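Local coordinates for protein 3-dehydroquinate dehydratase (Geobacillus kaustophilus, PDB 2YR1) that probably catalyses the cis-dehydration of 3-dehydroquinate to 3-dehydroshikimate through a Schiff base, the third step of the chorismate pathway, at residues 18-23 with 251-256; 5-8 with 13-16; 147-152 with 206-211. One frame throughout, in Å; residues are numbered along the deposited sequence.

Contact 1: 18-23 with 251-256; sequences TEPCIC and ILQTYS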
loop_
_atom_site.group_PDB
_atom_site.type_symbol
_atom_site.label_atom_id
_atom_site.label_comp_id
_atom_site.label_asym_id
_atom_site.label_seq_id
_atom_site.Cartn_x
_atom_site.Cartn_y
_atom_site.Cartn_z
ATOM N N THR A 18 -6.730 -1.943 -16.884
ATOM C CA THR A 18 -5.365 -1.717 -16.442
ATOM C C THR A 18 -5.310 -0.523 -15.491
ATOM O O THR A 18 -4.550 -0.516 -14.534
ATOM C CB THR A 18 -4.465 -1.378 -17.636
ATOM O OG1 THR A 18 -4.586 -2.398 -18.632
ATOM C CG2 THR A 18 -3.012 -1.279 -17.183
ATOM N N GLU A 19 -6.122 0.487 -15.779
ATOM C CA GLU A 19 -6.142 1.712 -14.994
ATOM C C GLU A 19 -7.155 1.760 -13.860
ATOM O O GLU A 19 -8.339 1.458 -14.045
ATOM C CB GLU A 19 -6.422 2.911 -15.901
ATOM C CG GLU A 19 -5.594 2.955 -17.147
ATOM C CD GLU A 19 -4.129 2.840 -16.848
ATOM O OE1 GLU A 19 -3.598 3.723 -16.133
ATOM O OE2 GLU A 19 -3.514 1.861 -17.325
ATOM N N PRO A 20 -6.702 2.130 -12.660
ATOM C CA PRO A 20 -7.736 2.178 -11.627
ATOM C C PRO A 20 -8.606 3.433 -11.889
ATOM O O PRO A 20 -8.126 4.420 -12.439
ATOM C CB PRO A 20 -6.934 2.235 -10.311
ATOM C CG PRO A 20 -5.510 2.532 -10.696
ATOM C CD PRO A 20 -5.345 1.995 -12.097
ATOM N N CYS A 21 -9.892 3.382 -11.565
ATOM C CA CYS A 21 -10.744 4.561 -11.775
ATOM C C CYS A 21 -10.911 5.356 -10.497
ATOM O O CYS A 21 -11.022 4.785 -9.412
ATOM C CB CYS A 21 -12.123 4.156 -12.284
ATOM S SG CYS A 21 -12.059 3.481 -13.918
ATOM N N ILE A 22 -10.907 6.677 -10.628
ATOM C CA ILE A 22 -11.081 7.551 -9.484
ATOM C C ILE A 22 -12.494 8.123 -9.497
ATOM O O ILE A 22 -12.898 8.782 -10.469
ATOM C CB ILE A 22 -10.098 8.745 -9.511
ATOM C CG1 ILE A 22 -8.653 8.248 -9.509
ATOM C CG2 ILE A 22 -10.355 9.623 -8.321
ATOM C CD1 ILE A 22 -7.605 9.349 -9.595
ATOM N N CYS A 23 -13.239 7.874 -8.428
ATOM C CA CYS A 23 -14.594 8.408 -8.302
ATOM C C CYS A 23 -14.618 9.554 -7.268
ATOM O O CYS A 23 -14.072 9.418 -6.172
ATOM C CB CYS A 23 -15.564 7.313 -7.841
ATOM S SG CYS A 23 -17.276 7.923 -7.669
ATOM N N ILE A 251 3.163 6.695 -9.581
ATOM C CA ILE A 251 4.406 6.112 -9.094
ATOM C C ILE A 251 4.202 4.613 -8.885
ATOM O O ILE A 251 4.956 3.794 -9.392
ATOM C CB ILE A 251 4.816 6.777 -7.780
ATOM C CG1 ILE A 251 5.171 8.238 -8.068
ATOM C CG2 ILE A 251 5.974 6.009 -7.135
ATOM C CD1 ILE A 251 5.334 9.086 -6.848
ATOM N N LEU A 252 3.151 4.261 -8.163
ATOM C CA LEU A 252 2.867 2.864 -7.902
ATOM C C LEU A 252 2.729 2.096 -9.212
ATOM O O LEU A 252 3.211 0.978 -9.320
ATOM C CB LEU A 252 1.583 2.744 -7.073
ATOM C CG LEU A 252 1.317 1.439 -6.325
ATOM C CD1 LEU A 252 2.539 1.053 -5.469
ATOM C CD2 LEU A 252 0.066 1.628 -5.456
ATOM N N GLN A 253 2.092 2.710 -10.210
ATOM C CA GLN A 253 1.884 2.049 -11.485
ATOM C C GLN A 253 3.135 1.811 -12.308
ATOM O O GLN A 253 3.303 0.729 -12.883
ATOM C CB GLN A 253 0.856 2.812 -12.319
ATOM C CG GLN A 253 -0.560 2.549 -11.851
ATOM C CD GLN A 253 -1.603 3.063 -12.801
ATOM O OE1 GLN A 253 -1.879 4.263 -12.857
ATOM N NE2 GLN A 253 -2.196 2.153 -13.567
ATOM N N THR A 254 4.019 2.799 -12.374
ATOM C CA THR A 254 5.230 2.611 -13.152
ATOM C C THR A 254 6.090 1.533 -12.501
ATOM O O THR A 254 6.595 0.643 -13.172
ATOM C CB THR A 254 6.044 3.911 -13.261
ATOM O OG1 THR A 254 6.721 4.155 -12.027
ATOM C CG2 THR A 254 5.139 5.077 -13.558
ATOM N N TYR A 255 6.211 1.590 -11.183
ATOM C CA TYR A 255 7.035 0.638 -10.448
ATOM C C TYR A 255 6.483 -0.757 -10.127
ATOM O O TYR A 255 7.246 -1.649 -9.793
ATOM C CB TYR A 255 7.520 1.321 -9.168
ATOM C CG TYR A 255 8.463 2.458 -9.477
ATOM C CD1 TYR A 255 9.723 2.208 -10.023
ATOM C CD2 TYR A 255 8.073 3.782 -9.310
ATOM C CE1 TYR A 255 10.560 3.244 -10.398
ATOM C CE2 TYR A 255 8.905 4.830 -9.681
ATOM C CZ TYR A 255 10.145 4.552 -10.224
ATOM O OH TYR A 255 10.982 5.585 -10.584
ATOM N N SER A 256 5.171 -0.950 -10.214
ATOM C CA SER A 256 4.582 -2.259 -9.911
ATOM C C SER A 256 4.673 -3.185 -11.114
ATOM O O SER A 256 4.470 -4.396 -10.999
ATOM C CB SER A 256 3.108 -2.117 -9.506
ATOM O OG SER A 256 2.983 -1.507 -8.237
#
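Gln253 NE2 is the polar atom on which Glu19, Pro20 and Thr18 converge, though only Glu19 bonds it, and weakly. NE2 donates to Glu19 OE1 at 3.3 Å, with 151° at the hydrogen; Pro20 CD lies 3.5 Å from the same NE2, and Thr18 O stands a little further off at 3.7 Å. The Glu19 and Gln253 side chains meet nearly at right angles, with the carboxylate and amide planes turned 38° apart, so this is a loose grip by one carboxylate oxygen and not a flat pairing of two planar groups. Glu19 reaches it by bending at chi2 (-53°), which folds its carboxylate back toward the helix. Gln253 runs straight out beyond CG and meets the proline ring from the opposing direction, laying the end of its amide against CD.

Segment 251-256 has its own polar bookkeeping. Ile251 O accepts twice, from Tyr255 N at 3.1 Å and from Thr254 OG1 at 3.2 Å. One residue on, Leu252 O takes the hydroxyl of Ser256, OG to O 2.7 Å.

Trp220 packs on Pro20, Leu252 and Gln253 together. Tyr255 OH hydrogen-bonds Asp244 of the second subunit, and Leu252 packs on Leu217 of that subunit, so the helix also takes part in the dimer interface. Ile22 packs on Ile242, Val245, Arg246 and Leu249. Helix 242-256 thus covers the outside of the first strand while its C-terminal part meets the loop leading in, as in the (beta/alpha)8 barrel, where this strand also pairs with the last, 226-228.

Contact 2: 5-8 with 13-16; sequences PKAI and IWIG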
loop_
_atom_site.group_PDB
_atom_site.type_symbol
_atom_site.label_atom_id
_atom_site.label_comp_id
_atom_site.label_asym_id
_atom_site.label_seq_id
_atom_site.Cartn_x
_atom_site.Cartn_y
_atom_site.Cartn_z
ATOM N N PRO A 5 -11.471 -9.494 -13.817
ATOM C CA PRO A 5 -11.473 -10.515 -14.880
ATOM C C PRO A 5 -12.137 -10.096 -16.200
ATOM O O PRO A 5 -11.762 -10.599 -17.264
ATOM C CB PRO A 5 -12.169 -11.704 -14.225
ATOM C CG PRO A 5 -12.987 -11.078 -13.117
ATOM C CD PRO A 5 -12.021 -10.047 -12.573
ATOM N N LYS A 6 -13.120 -9.197 -16.134
ATOM C CA LYS A 6 -13.781 -8.697 -17.342
ATOM C C LYS A 6 -14.173 -7.220 -17.221
ATOM O O LYS A 6 -15.231 -6.875 -16.684
ATOM C CB LYS A 6 -15.008 -9.534 -17.668
ATOM C CG LYS A 6 -15.604 -9.175 -19.023
ATOM C CD LYS A 6 -16.605 -10.228 -19.468
ATOM C CE LYS A 6 -17.245 -9.847 -20.803
ATOM N NZ LYS A 6 -18.688 -9.519 -20.647
ATOM N N ALA A 7 -13.310 -6.345 -17.722
ATOM C CA ALA A 7 -13.557 -4.916 -17.650
ATOM C C ALA A 7 -14.905 -4.568 -18.250
ATOM O O ALA A 7 -15.433 -5.293 -19.085
ATOM C CB ALA A 7 -12.457 -4.152 -18.360
ATOM N N ILE A 8 -15.458 -3.450 -17.796
ATOM C CA ILE A 8 -16.748 -2.978 -18.257
ATOM C C ILE A 8 -16.582 -1.563 -18.792
ATOM O O ILE A 8 -15.877 -0.735 -18.217
ATOM C CB ILE A 8 -17.774 -2.981 -17.092
ATOM C CG1 ILE A 8 -18.227 -4.415 -16.794
ATOM C CG2 ILE A 8 -18.934 -2.068 -17.410
ATOM C CD1 ILE A 8 -19.014 -5.055 -17.881
ATOM N N ILE A 13 -15.292 5.276 -20.479
ATOM C CA ILE A 13 -14.296 4.908 -19.479
ATOM C C ILE A 13 -14.391 3.407 -19.183
ATOM O O ILE A 13 -15.493 2.845 -19.113
ATOM C CB ILE A 13 -14.515 5.709 -18.150
ATOM C CG1 ILE A 13 -13.175 6.040 -17.495
ATOM C CG2 ILE A 13 -15.364 4.907 -17.175
ATOM C CD1 ILE A 13 -12.424 7.140 -18.187
ATOM N N TRP A 14 -13.238 2.760 -19.012
ATOM C CA TRP A 14 -13.209 1.339 -18.679
ATOM C C TRP A 14 -13.012 1.177 -17.167
ATOM O O TRP A 14 -12.180 1.858 -16.580
ATOM C CB TRP A 14 -12.053 0.631 -19.391
ATOM C CG TRP A 14 -12.315 0.284 -20.818
ATOM C CD1 TRP A 14 -11.920 0.984 -21.924
ATOM C CD2 TRP A 14 -13.060 -0.838 -21.296
ATOM N NE1 TRP A 14 -12.372 0.364 -23.059
ATOM C CE2 TRP A 14 -13.077 -0.756 -22.706
ATOM C CE3 TRP A 14 -13.720 -1.904 -20.671
ATOM C CZ2 TRP A 14 -13.732 -1.703 -23.506
ATOM C CZ3 TRP A 14 -14.369 -2.845 -21.464
ATOM C CH2 TRP A 14 -14.367 -2.736 -22.871
ATOM N N ILE A 15 -13.790 0.291 -16.543
ATOM C CA ILE A 15 -13.660 0.010 -15.103
ATOM C C ILE A 15 -13.273 -1.463 -14.977
ATOM O O ILE A 15 -14.006 -2.357 -15.440
ATOM C CB ILE A 15 -14.985 0.185 -14.316
ATOM C CG1 ILE A 15 -15.470 1.635 -14.368
ATOM C CG2 ILE A 15 -14.779 -0.231 -12.855
ATOM C CD1 ILE A 15 -16.884 1.778 -13.851
ATOM N N GLY A 16 -12.136 -1.719 -14.346
ATOM C CA GLY A 16 -11.690 -3.092 -14.179
ATOM C C GLY A 16 -10.546 -3.446 -15.120
ATOM O O GLY A 16 -10.094 -4.581 -15.144
#
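Ile8 and Ile15 face each other as an antiparallel hydrogen-bonded pair, each satisfying the other's amide and carbonyl. Ile8 N gives to Ile15 O at 3.0 Å, and Ile15 N gives to Ile8 O at 2.9 Å. The second bond is nearly straight, 167° at the hydrogen, and its donor lies in the carbonyl plane; in the first the donor is tilted 26° from that plane. Each acceptor also has a CA-H beside it: Ala7 CA lies 3.4 Å from Ile15 O, and Trp14 CA lies 3.4 Å from Ile8 O. Gly16 has a separate backbone hydrogen bond, to Ser4.

This is the N-terminal beta-hairpin, strands 8-10 and 13-15, which in type I dehydroquinases lies across the N-terminal end of the barrel. Ile15 turns to the barrel, touching Leu48 and Ala225.

The indole of Trp14 swings toward the 5-8 segment, with its CG beside the backbone N (chi1 -80°). Its six-membered ring then meets Ala7 and the Ala7-Ile8 peptide: CE3 is 3.5 Å from Ala7 CB, CZ3 is 3.6 Å from Ala7 O, and Ala7 C lies at the ring edge, in plane. Gly16, with a positive phi and no side chain, lets Ala7 draw in until the two CA atoms are 4.3 Å apart.

Contact 3: 147-152 with 206-211; sequences HYFDGT and MAMGGL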
loop_
_atom_site.group_PDB
_atom_site.type_symbol
_atom_site.label_atom_id
_atom_site.label_comp_id
_atom_site.label_asym_id
_atom_site.label_seq_id
_atom_site.Cartn_x
_atom_site.Cartn_y
_atom_site.Cartn_z
ATOM N N HIS A 147 -21.762 -1.392 3.575
ATOM C CA HIS A 147 -20.839 -0.535 4.303
ATOM C C HIS A 147 -20.857 -0.873 5.807
ATOM O O HIS A 147 -21.921 -0.925 6.435
ATOM C CB HIS A 147 -21.207 0.936 4.078
ATOM C CG HIS A 147 -21.408 1.295 2.631
ATOM N ND1 HIS A 147 -20.454 1.950 1.880
ATOM C CD2 HIS A 147 -22.442 1.055 1.790
ATOM C CE1 HIS A 147 -20.891 2.096 0.642
ATOM N NE2 HIS A 147 -22.094 1.561 0.560
ATOM N N TYR A 148 -19.676 -1.113 6.372
ATOM C CA TYR A 148 -19.538 -1.421 7.796
ATOM C C TYR A 148 -18.828 -0.253 8.482
ATOM O O TYR A 148 -17.613 -0.166 8.434
ATOM C CB TYR A 148 -18.709 -2.689 7.979
ATOM C CG TYR A 148 -19.409 -3.917 7.460
ATOM C CD1 TYR A 148 -20.496 -4.456 8.144
ATOM C CD2 TYR A 148 -19.021 -4.512 6.260
ATOM C CE1 TYR A 148 -21.183 -5.560 7.646
ATOM C CE2 TYR A 148 -19.703 -5.620 5.750
ATOM C CZ TYR A 148 -20.780 -6.134 6.452
ATOM O OH TYR A 148 -21.450 -7.219 5.963
ATOM N N PHE A 149 -19.584 0.635 9.120
ATOM C CA PHE A 149 -18.985 1.806 9.770
ATOM C C PHE A 149 -18.497 1.598 11.195
ATOM O O PHE A 149 -17.721 2.409 11.705
ATOM C CB PHE A 149 -19.963 2.981 9.744
ATOM C CG PHE A 149 -19.848 3.846 8.514
ATOM C CD1 PHE A 149 -19.157 5.054 8.559
ATOM C CD2 PHE A 149 -20.401 3.433 7.303
ATOM C CE1 PHE A 149 -19.014 5.841 7.419
ATOM C CE2 PHE A 149 -20.265 4.214 6.149
ATOM C CZ PHE A 149 -19.570 5.418 6.205
ATOM N N ASP A 150 -18.920 0.512 11.837
ATOM C CA ASP A 150 -18.529 0.280 13.215
ATOM C C ASP A 150 -17.358 -0.672 13.429
ATOM O O ASP A 150 -16.931 -0.897 14.564
ATOM C CB ASP A 150 -19.747 -0.207 14.024
ATOM C CG ASP A 150 -20.892 0.790 14.002
ATOM O OD1 ASP A 150 -20.613 2.001 14.049
ATOM O OD2 ASP A 150 -22.068 0.378 13.942
ATOM N N GLY A 151 -16.833 -1.234 12.347
ATOM C CA GLY A 151 -15.725 -2.149 12.488
ATOM C C GLY A 151 -15.461 -2.877 11.197
ATOM O O GLY A 151 -16.010 -2.523 10.162
ATOM N N THR A 152 -14.629 -3.908 11.276
ATOM C CA THR A 152 -14.260 -4.706 10.118
ATOM C C THR A 152 -14.613 -6.174 10.379
ATOM O O THR A 152 -13.974 -6.850 11.190
ATOM C CB THR A 152 -12.753 -4.563 9.851
ATOM O OG1 THR A 152 -12.463 -3.188 9.583
ATOM C CG2 THR A 152 -12.313 -5.437 8.667
ATOM N N MET A 206 -12.808 -0.804 0.168
ATOM C CA MET A 206 -12.037 0.199 0.890
ATOM C C MET A 206 -12.163 0.049 2.402
ATOM O O MET A 206 -13.165 -0.465 2.917
ATOM C CB MET A 206 -12.466 1.634 0.504
ATOM C CG MET A 206 -13.943 1.949 0.726
ATOM S SD MET A 206 -14.959 1.478 -0.701
ATOM C CE MET A 206 -14.814 2.923 -1.754
ATOM N N ALA A 207 -11.109 0.453 3.095
ATOM C CA ALA A 207 -11.097 0.504 4.555
ATOM C C ALA A 207 -11.104 2.033 4.671
ATOM O O ALA A 207 -10.302 2.718 4.016
ATOM C CB ALA A 207 -9.797 -0.069 5.129
ATOM N N MET A 208 -12.027 2.567 5.459
ATOM C CA MET A 208 -12.157 4.014 5.623
ATOM C C MET A 208 -11.195 4.519 6.680
ATOM O O MET A 208 -10.426 3.738 7.224
ATOM C CB MET A 208 -13.596 4.327 6.017
ATOM C CG MET A 208 -14.598 3.795 4.994
ATOM S SD MET A 208 -16.297 4.114 5.465
ATOM C CE MET A 208 -16.580 2.704 6.589
ATOM N N GLY A 209 -11.240 5.824 6.970
ATOM C CA GLY A 209 -10.359 6.391 7.978
ATOM C C GLY A 209 -8.887 6.496 7.590
ATOM O O GLY A 209 -8.480 6.083 6.492
ATOM N N GLY A 210 -8.076 7.026 8.511
ATOM C CA GLY A 210 -6.657 7.212 8.240
ATOM C C GLY A 210 -5.974 5.875 8.047
ATOM O O GLY A 210 -5.123 5.697 7.175
ATOM N N LEU A 211 -6.370 4.932 8.886
ATOM C CA LEU A 211 -5.840 3.581 8.857
ATOM C C LEU A 211 -6.038 2.964 7.484
ATOM O O LEU A 211 -5.181 2.233 7.002
ATOM C CB LEU A 211 -6.566 2.745 9.900
ATOM C CG LEU A 211 -5.764 1.930 10.906
ATOM C CD1 LEU A 211 -4.424 2.581 11.197
ATOM C CD2 LEU A 211 -6.609 1.793 12.160
#
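Met208 lays its thioether across one face of the Phe149 ring, and the contact is built mainly on that. The sulfur-aromatic part places SD 3.9 Å from the Phe149 ring centroid, 25° off the normal and displaced toward the far end of the ring, where it comes within 3.6 Å of Phe149 CZ. The CH-pi part is more nearly centred: Met208 CE stands 3.8 Å from the same centroid, only 2° off the normal, so the methyl sits squarely over the middle. Met208 gets there with a straight run through chi2 and a turn at chi3 (-83°), which brings CE alongside SD, so that both lie over the ring.

Van der Waals packing adds one backbone atom: Tyr148 O lies 3.6 Å from Met208 CE, and the methyl meets this carbonyl oxygen at roughly a right angle to its approach to the ring.

No hydrogen bond joins the two segments, and polar ties run to the surroundings. Strand 172-177 lies between their two strands, with backbone bonds from Tyr148 to Ala176 and from Met206 and Met208 to Val177. Tyr148 OH bonds Asp161, and His147 NE2 bonds Ser145 OG.

Beyond the ring, Met208 also packs on Arg216 and Pro237, while His147 touches Lys174 and Arg86. His147 is the predicted proton donor/acceptor and Lys174 the predicted Schiff-base lysine, so the Met-aromatic pair joins two loops at the C-terminal, catalytic mouth of the TIM barrel.

Contacts 1 and 2 are neighbours at the N-terminal end of the barrel, their centres about 14 Å apart; strand 13-15 runs on to strand 21-26, and Cys21 SG lies 3.9 Å from Ile15 CG1. Contact 3 occupies the C-terminal end, with its centre about 22 Å from that of contact 1 and about 25 Å from that of contact 2, and touches neither. The predicted active site belongs with contact 3, which includes His147 and whose Met208 side chain is about 4 Å from that of Arg216; from the other end, the Ile15 side chain in contact 2 is about 10 Å from that of Lys174. Contacts 1 and 3 both reach the second subunit.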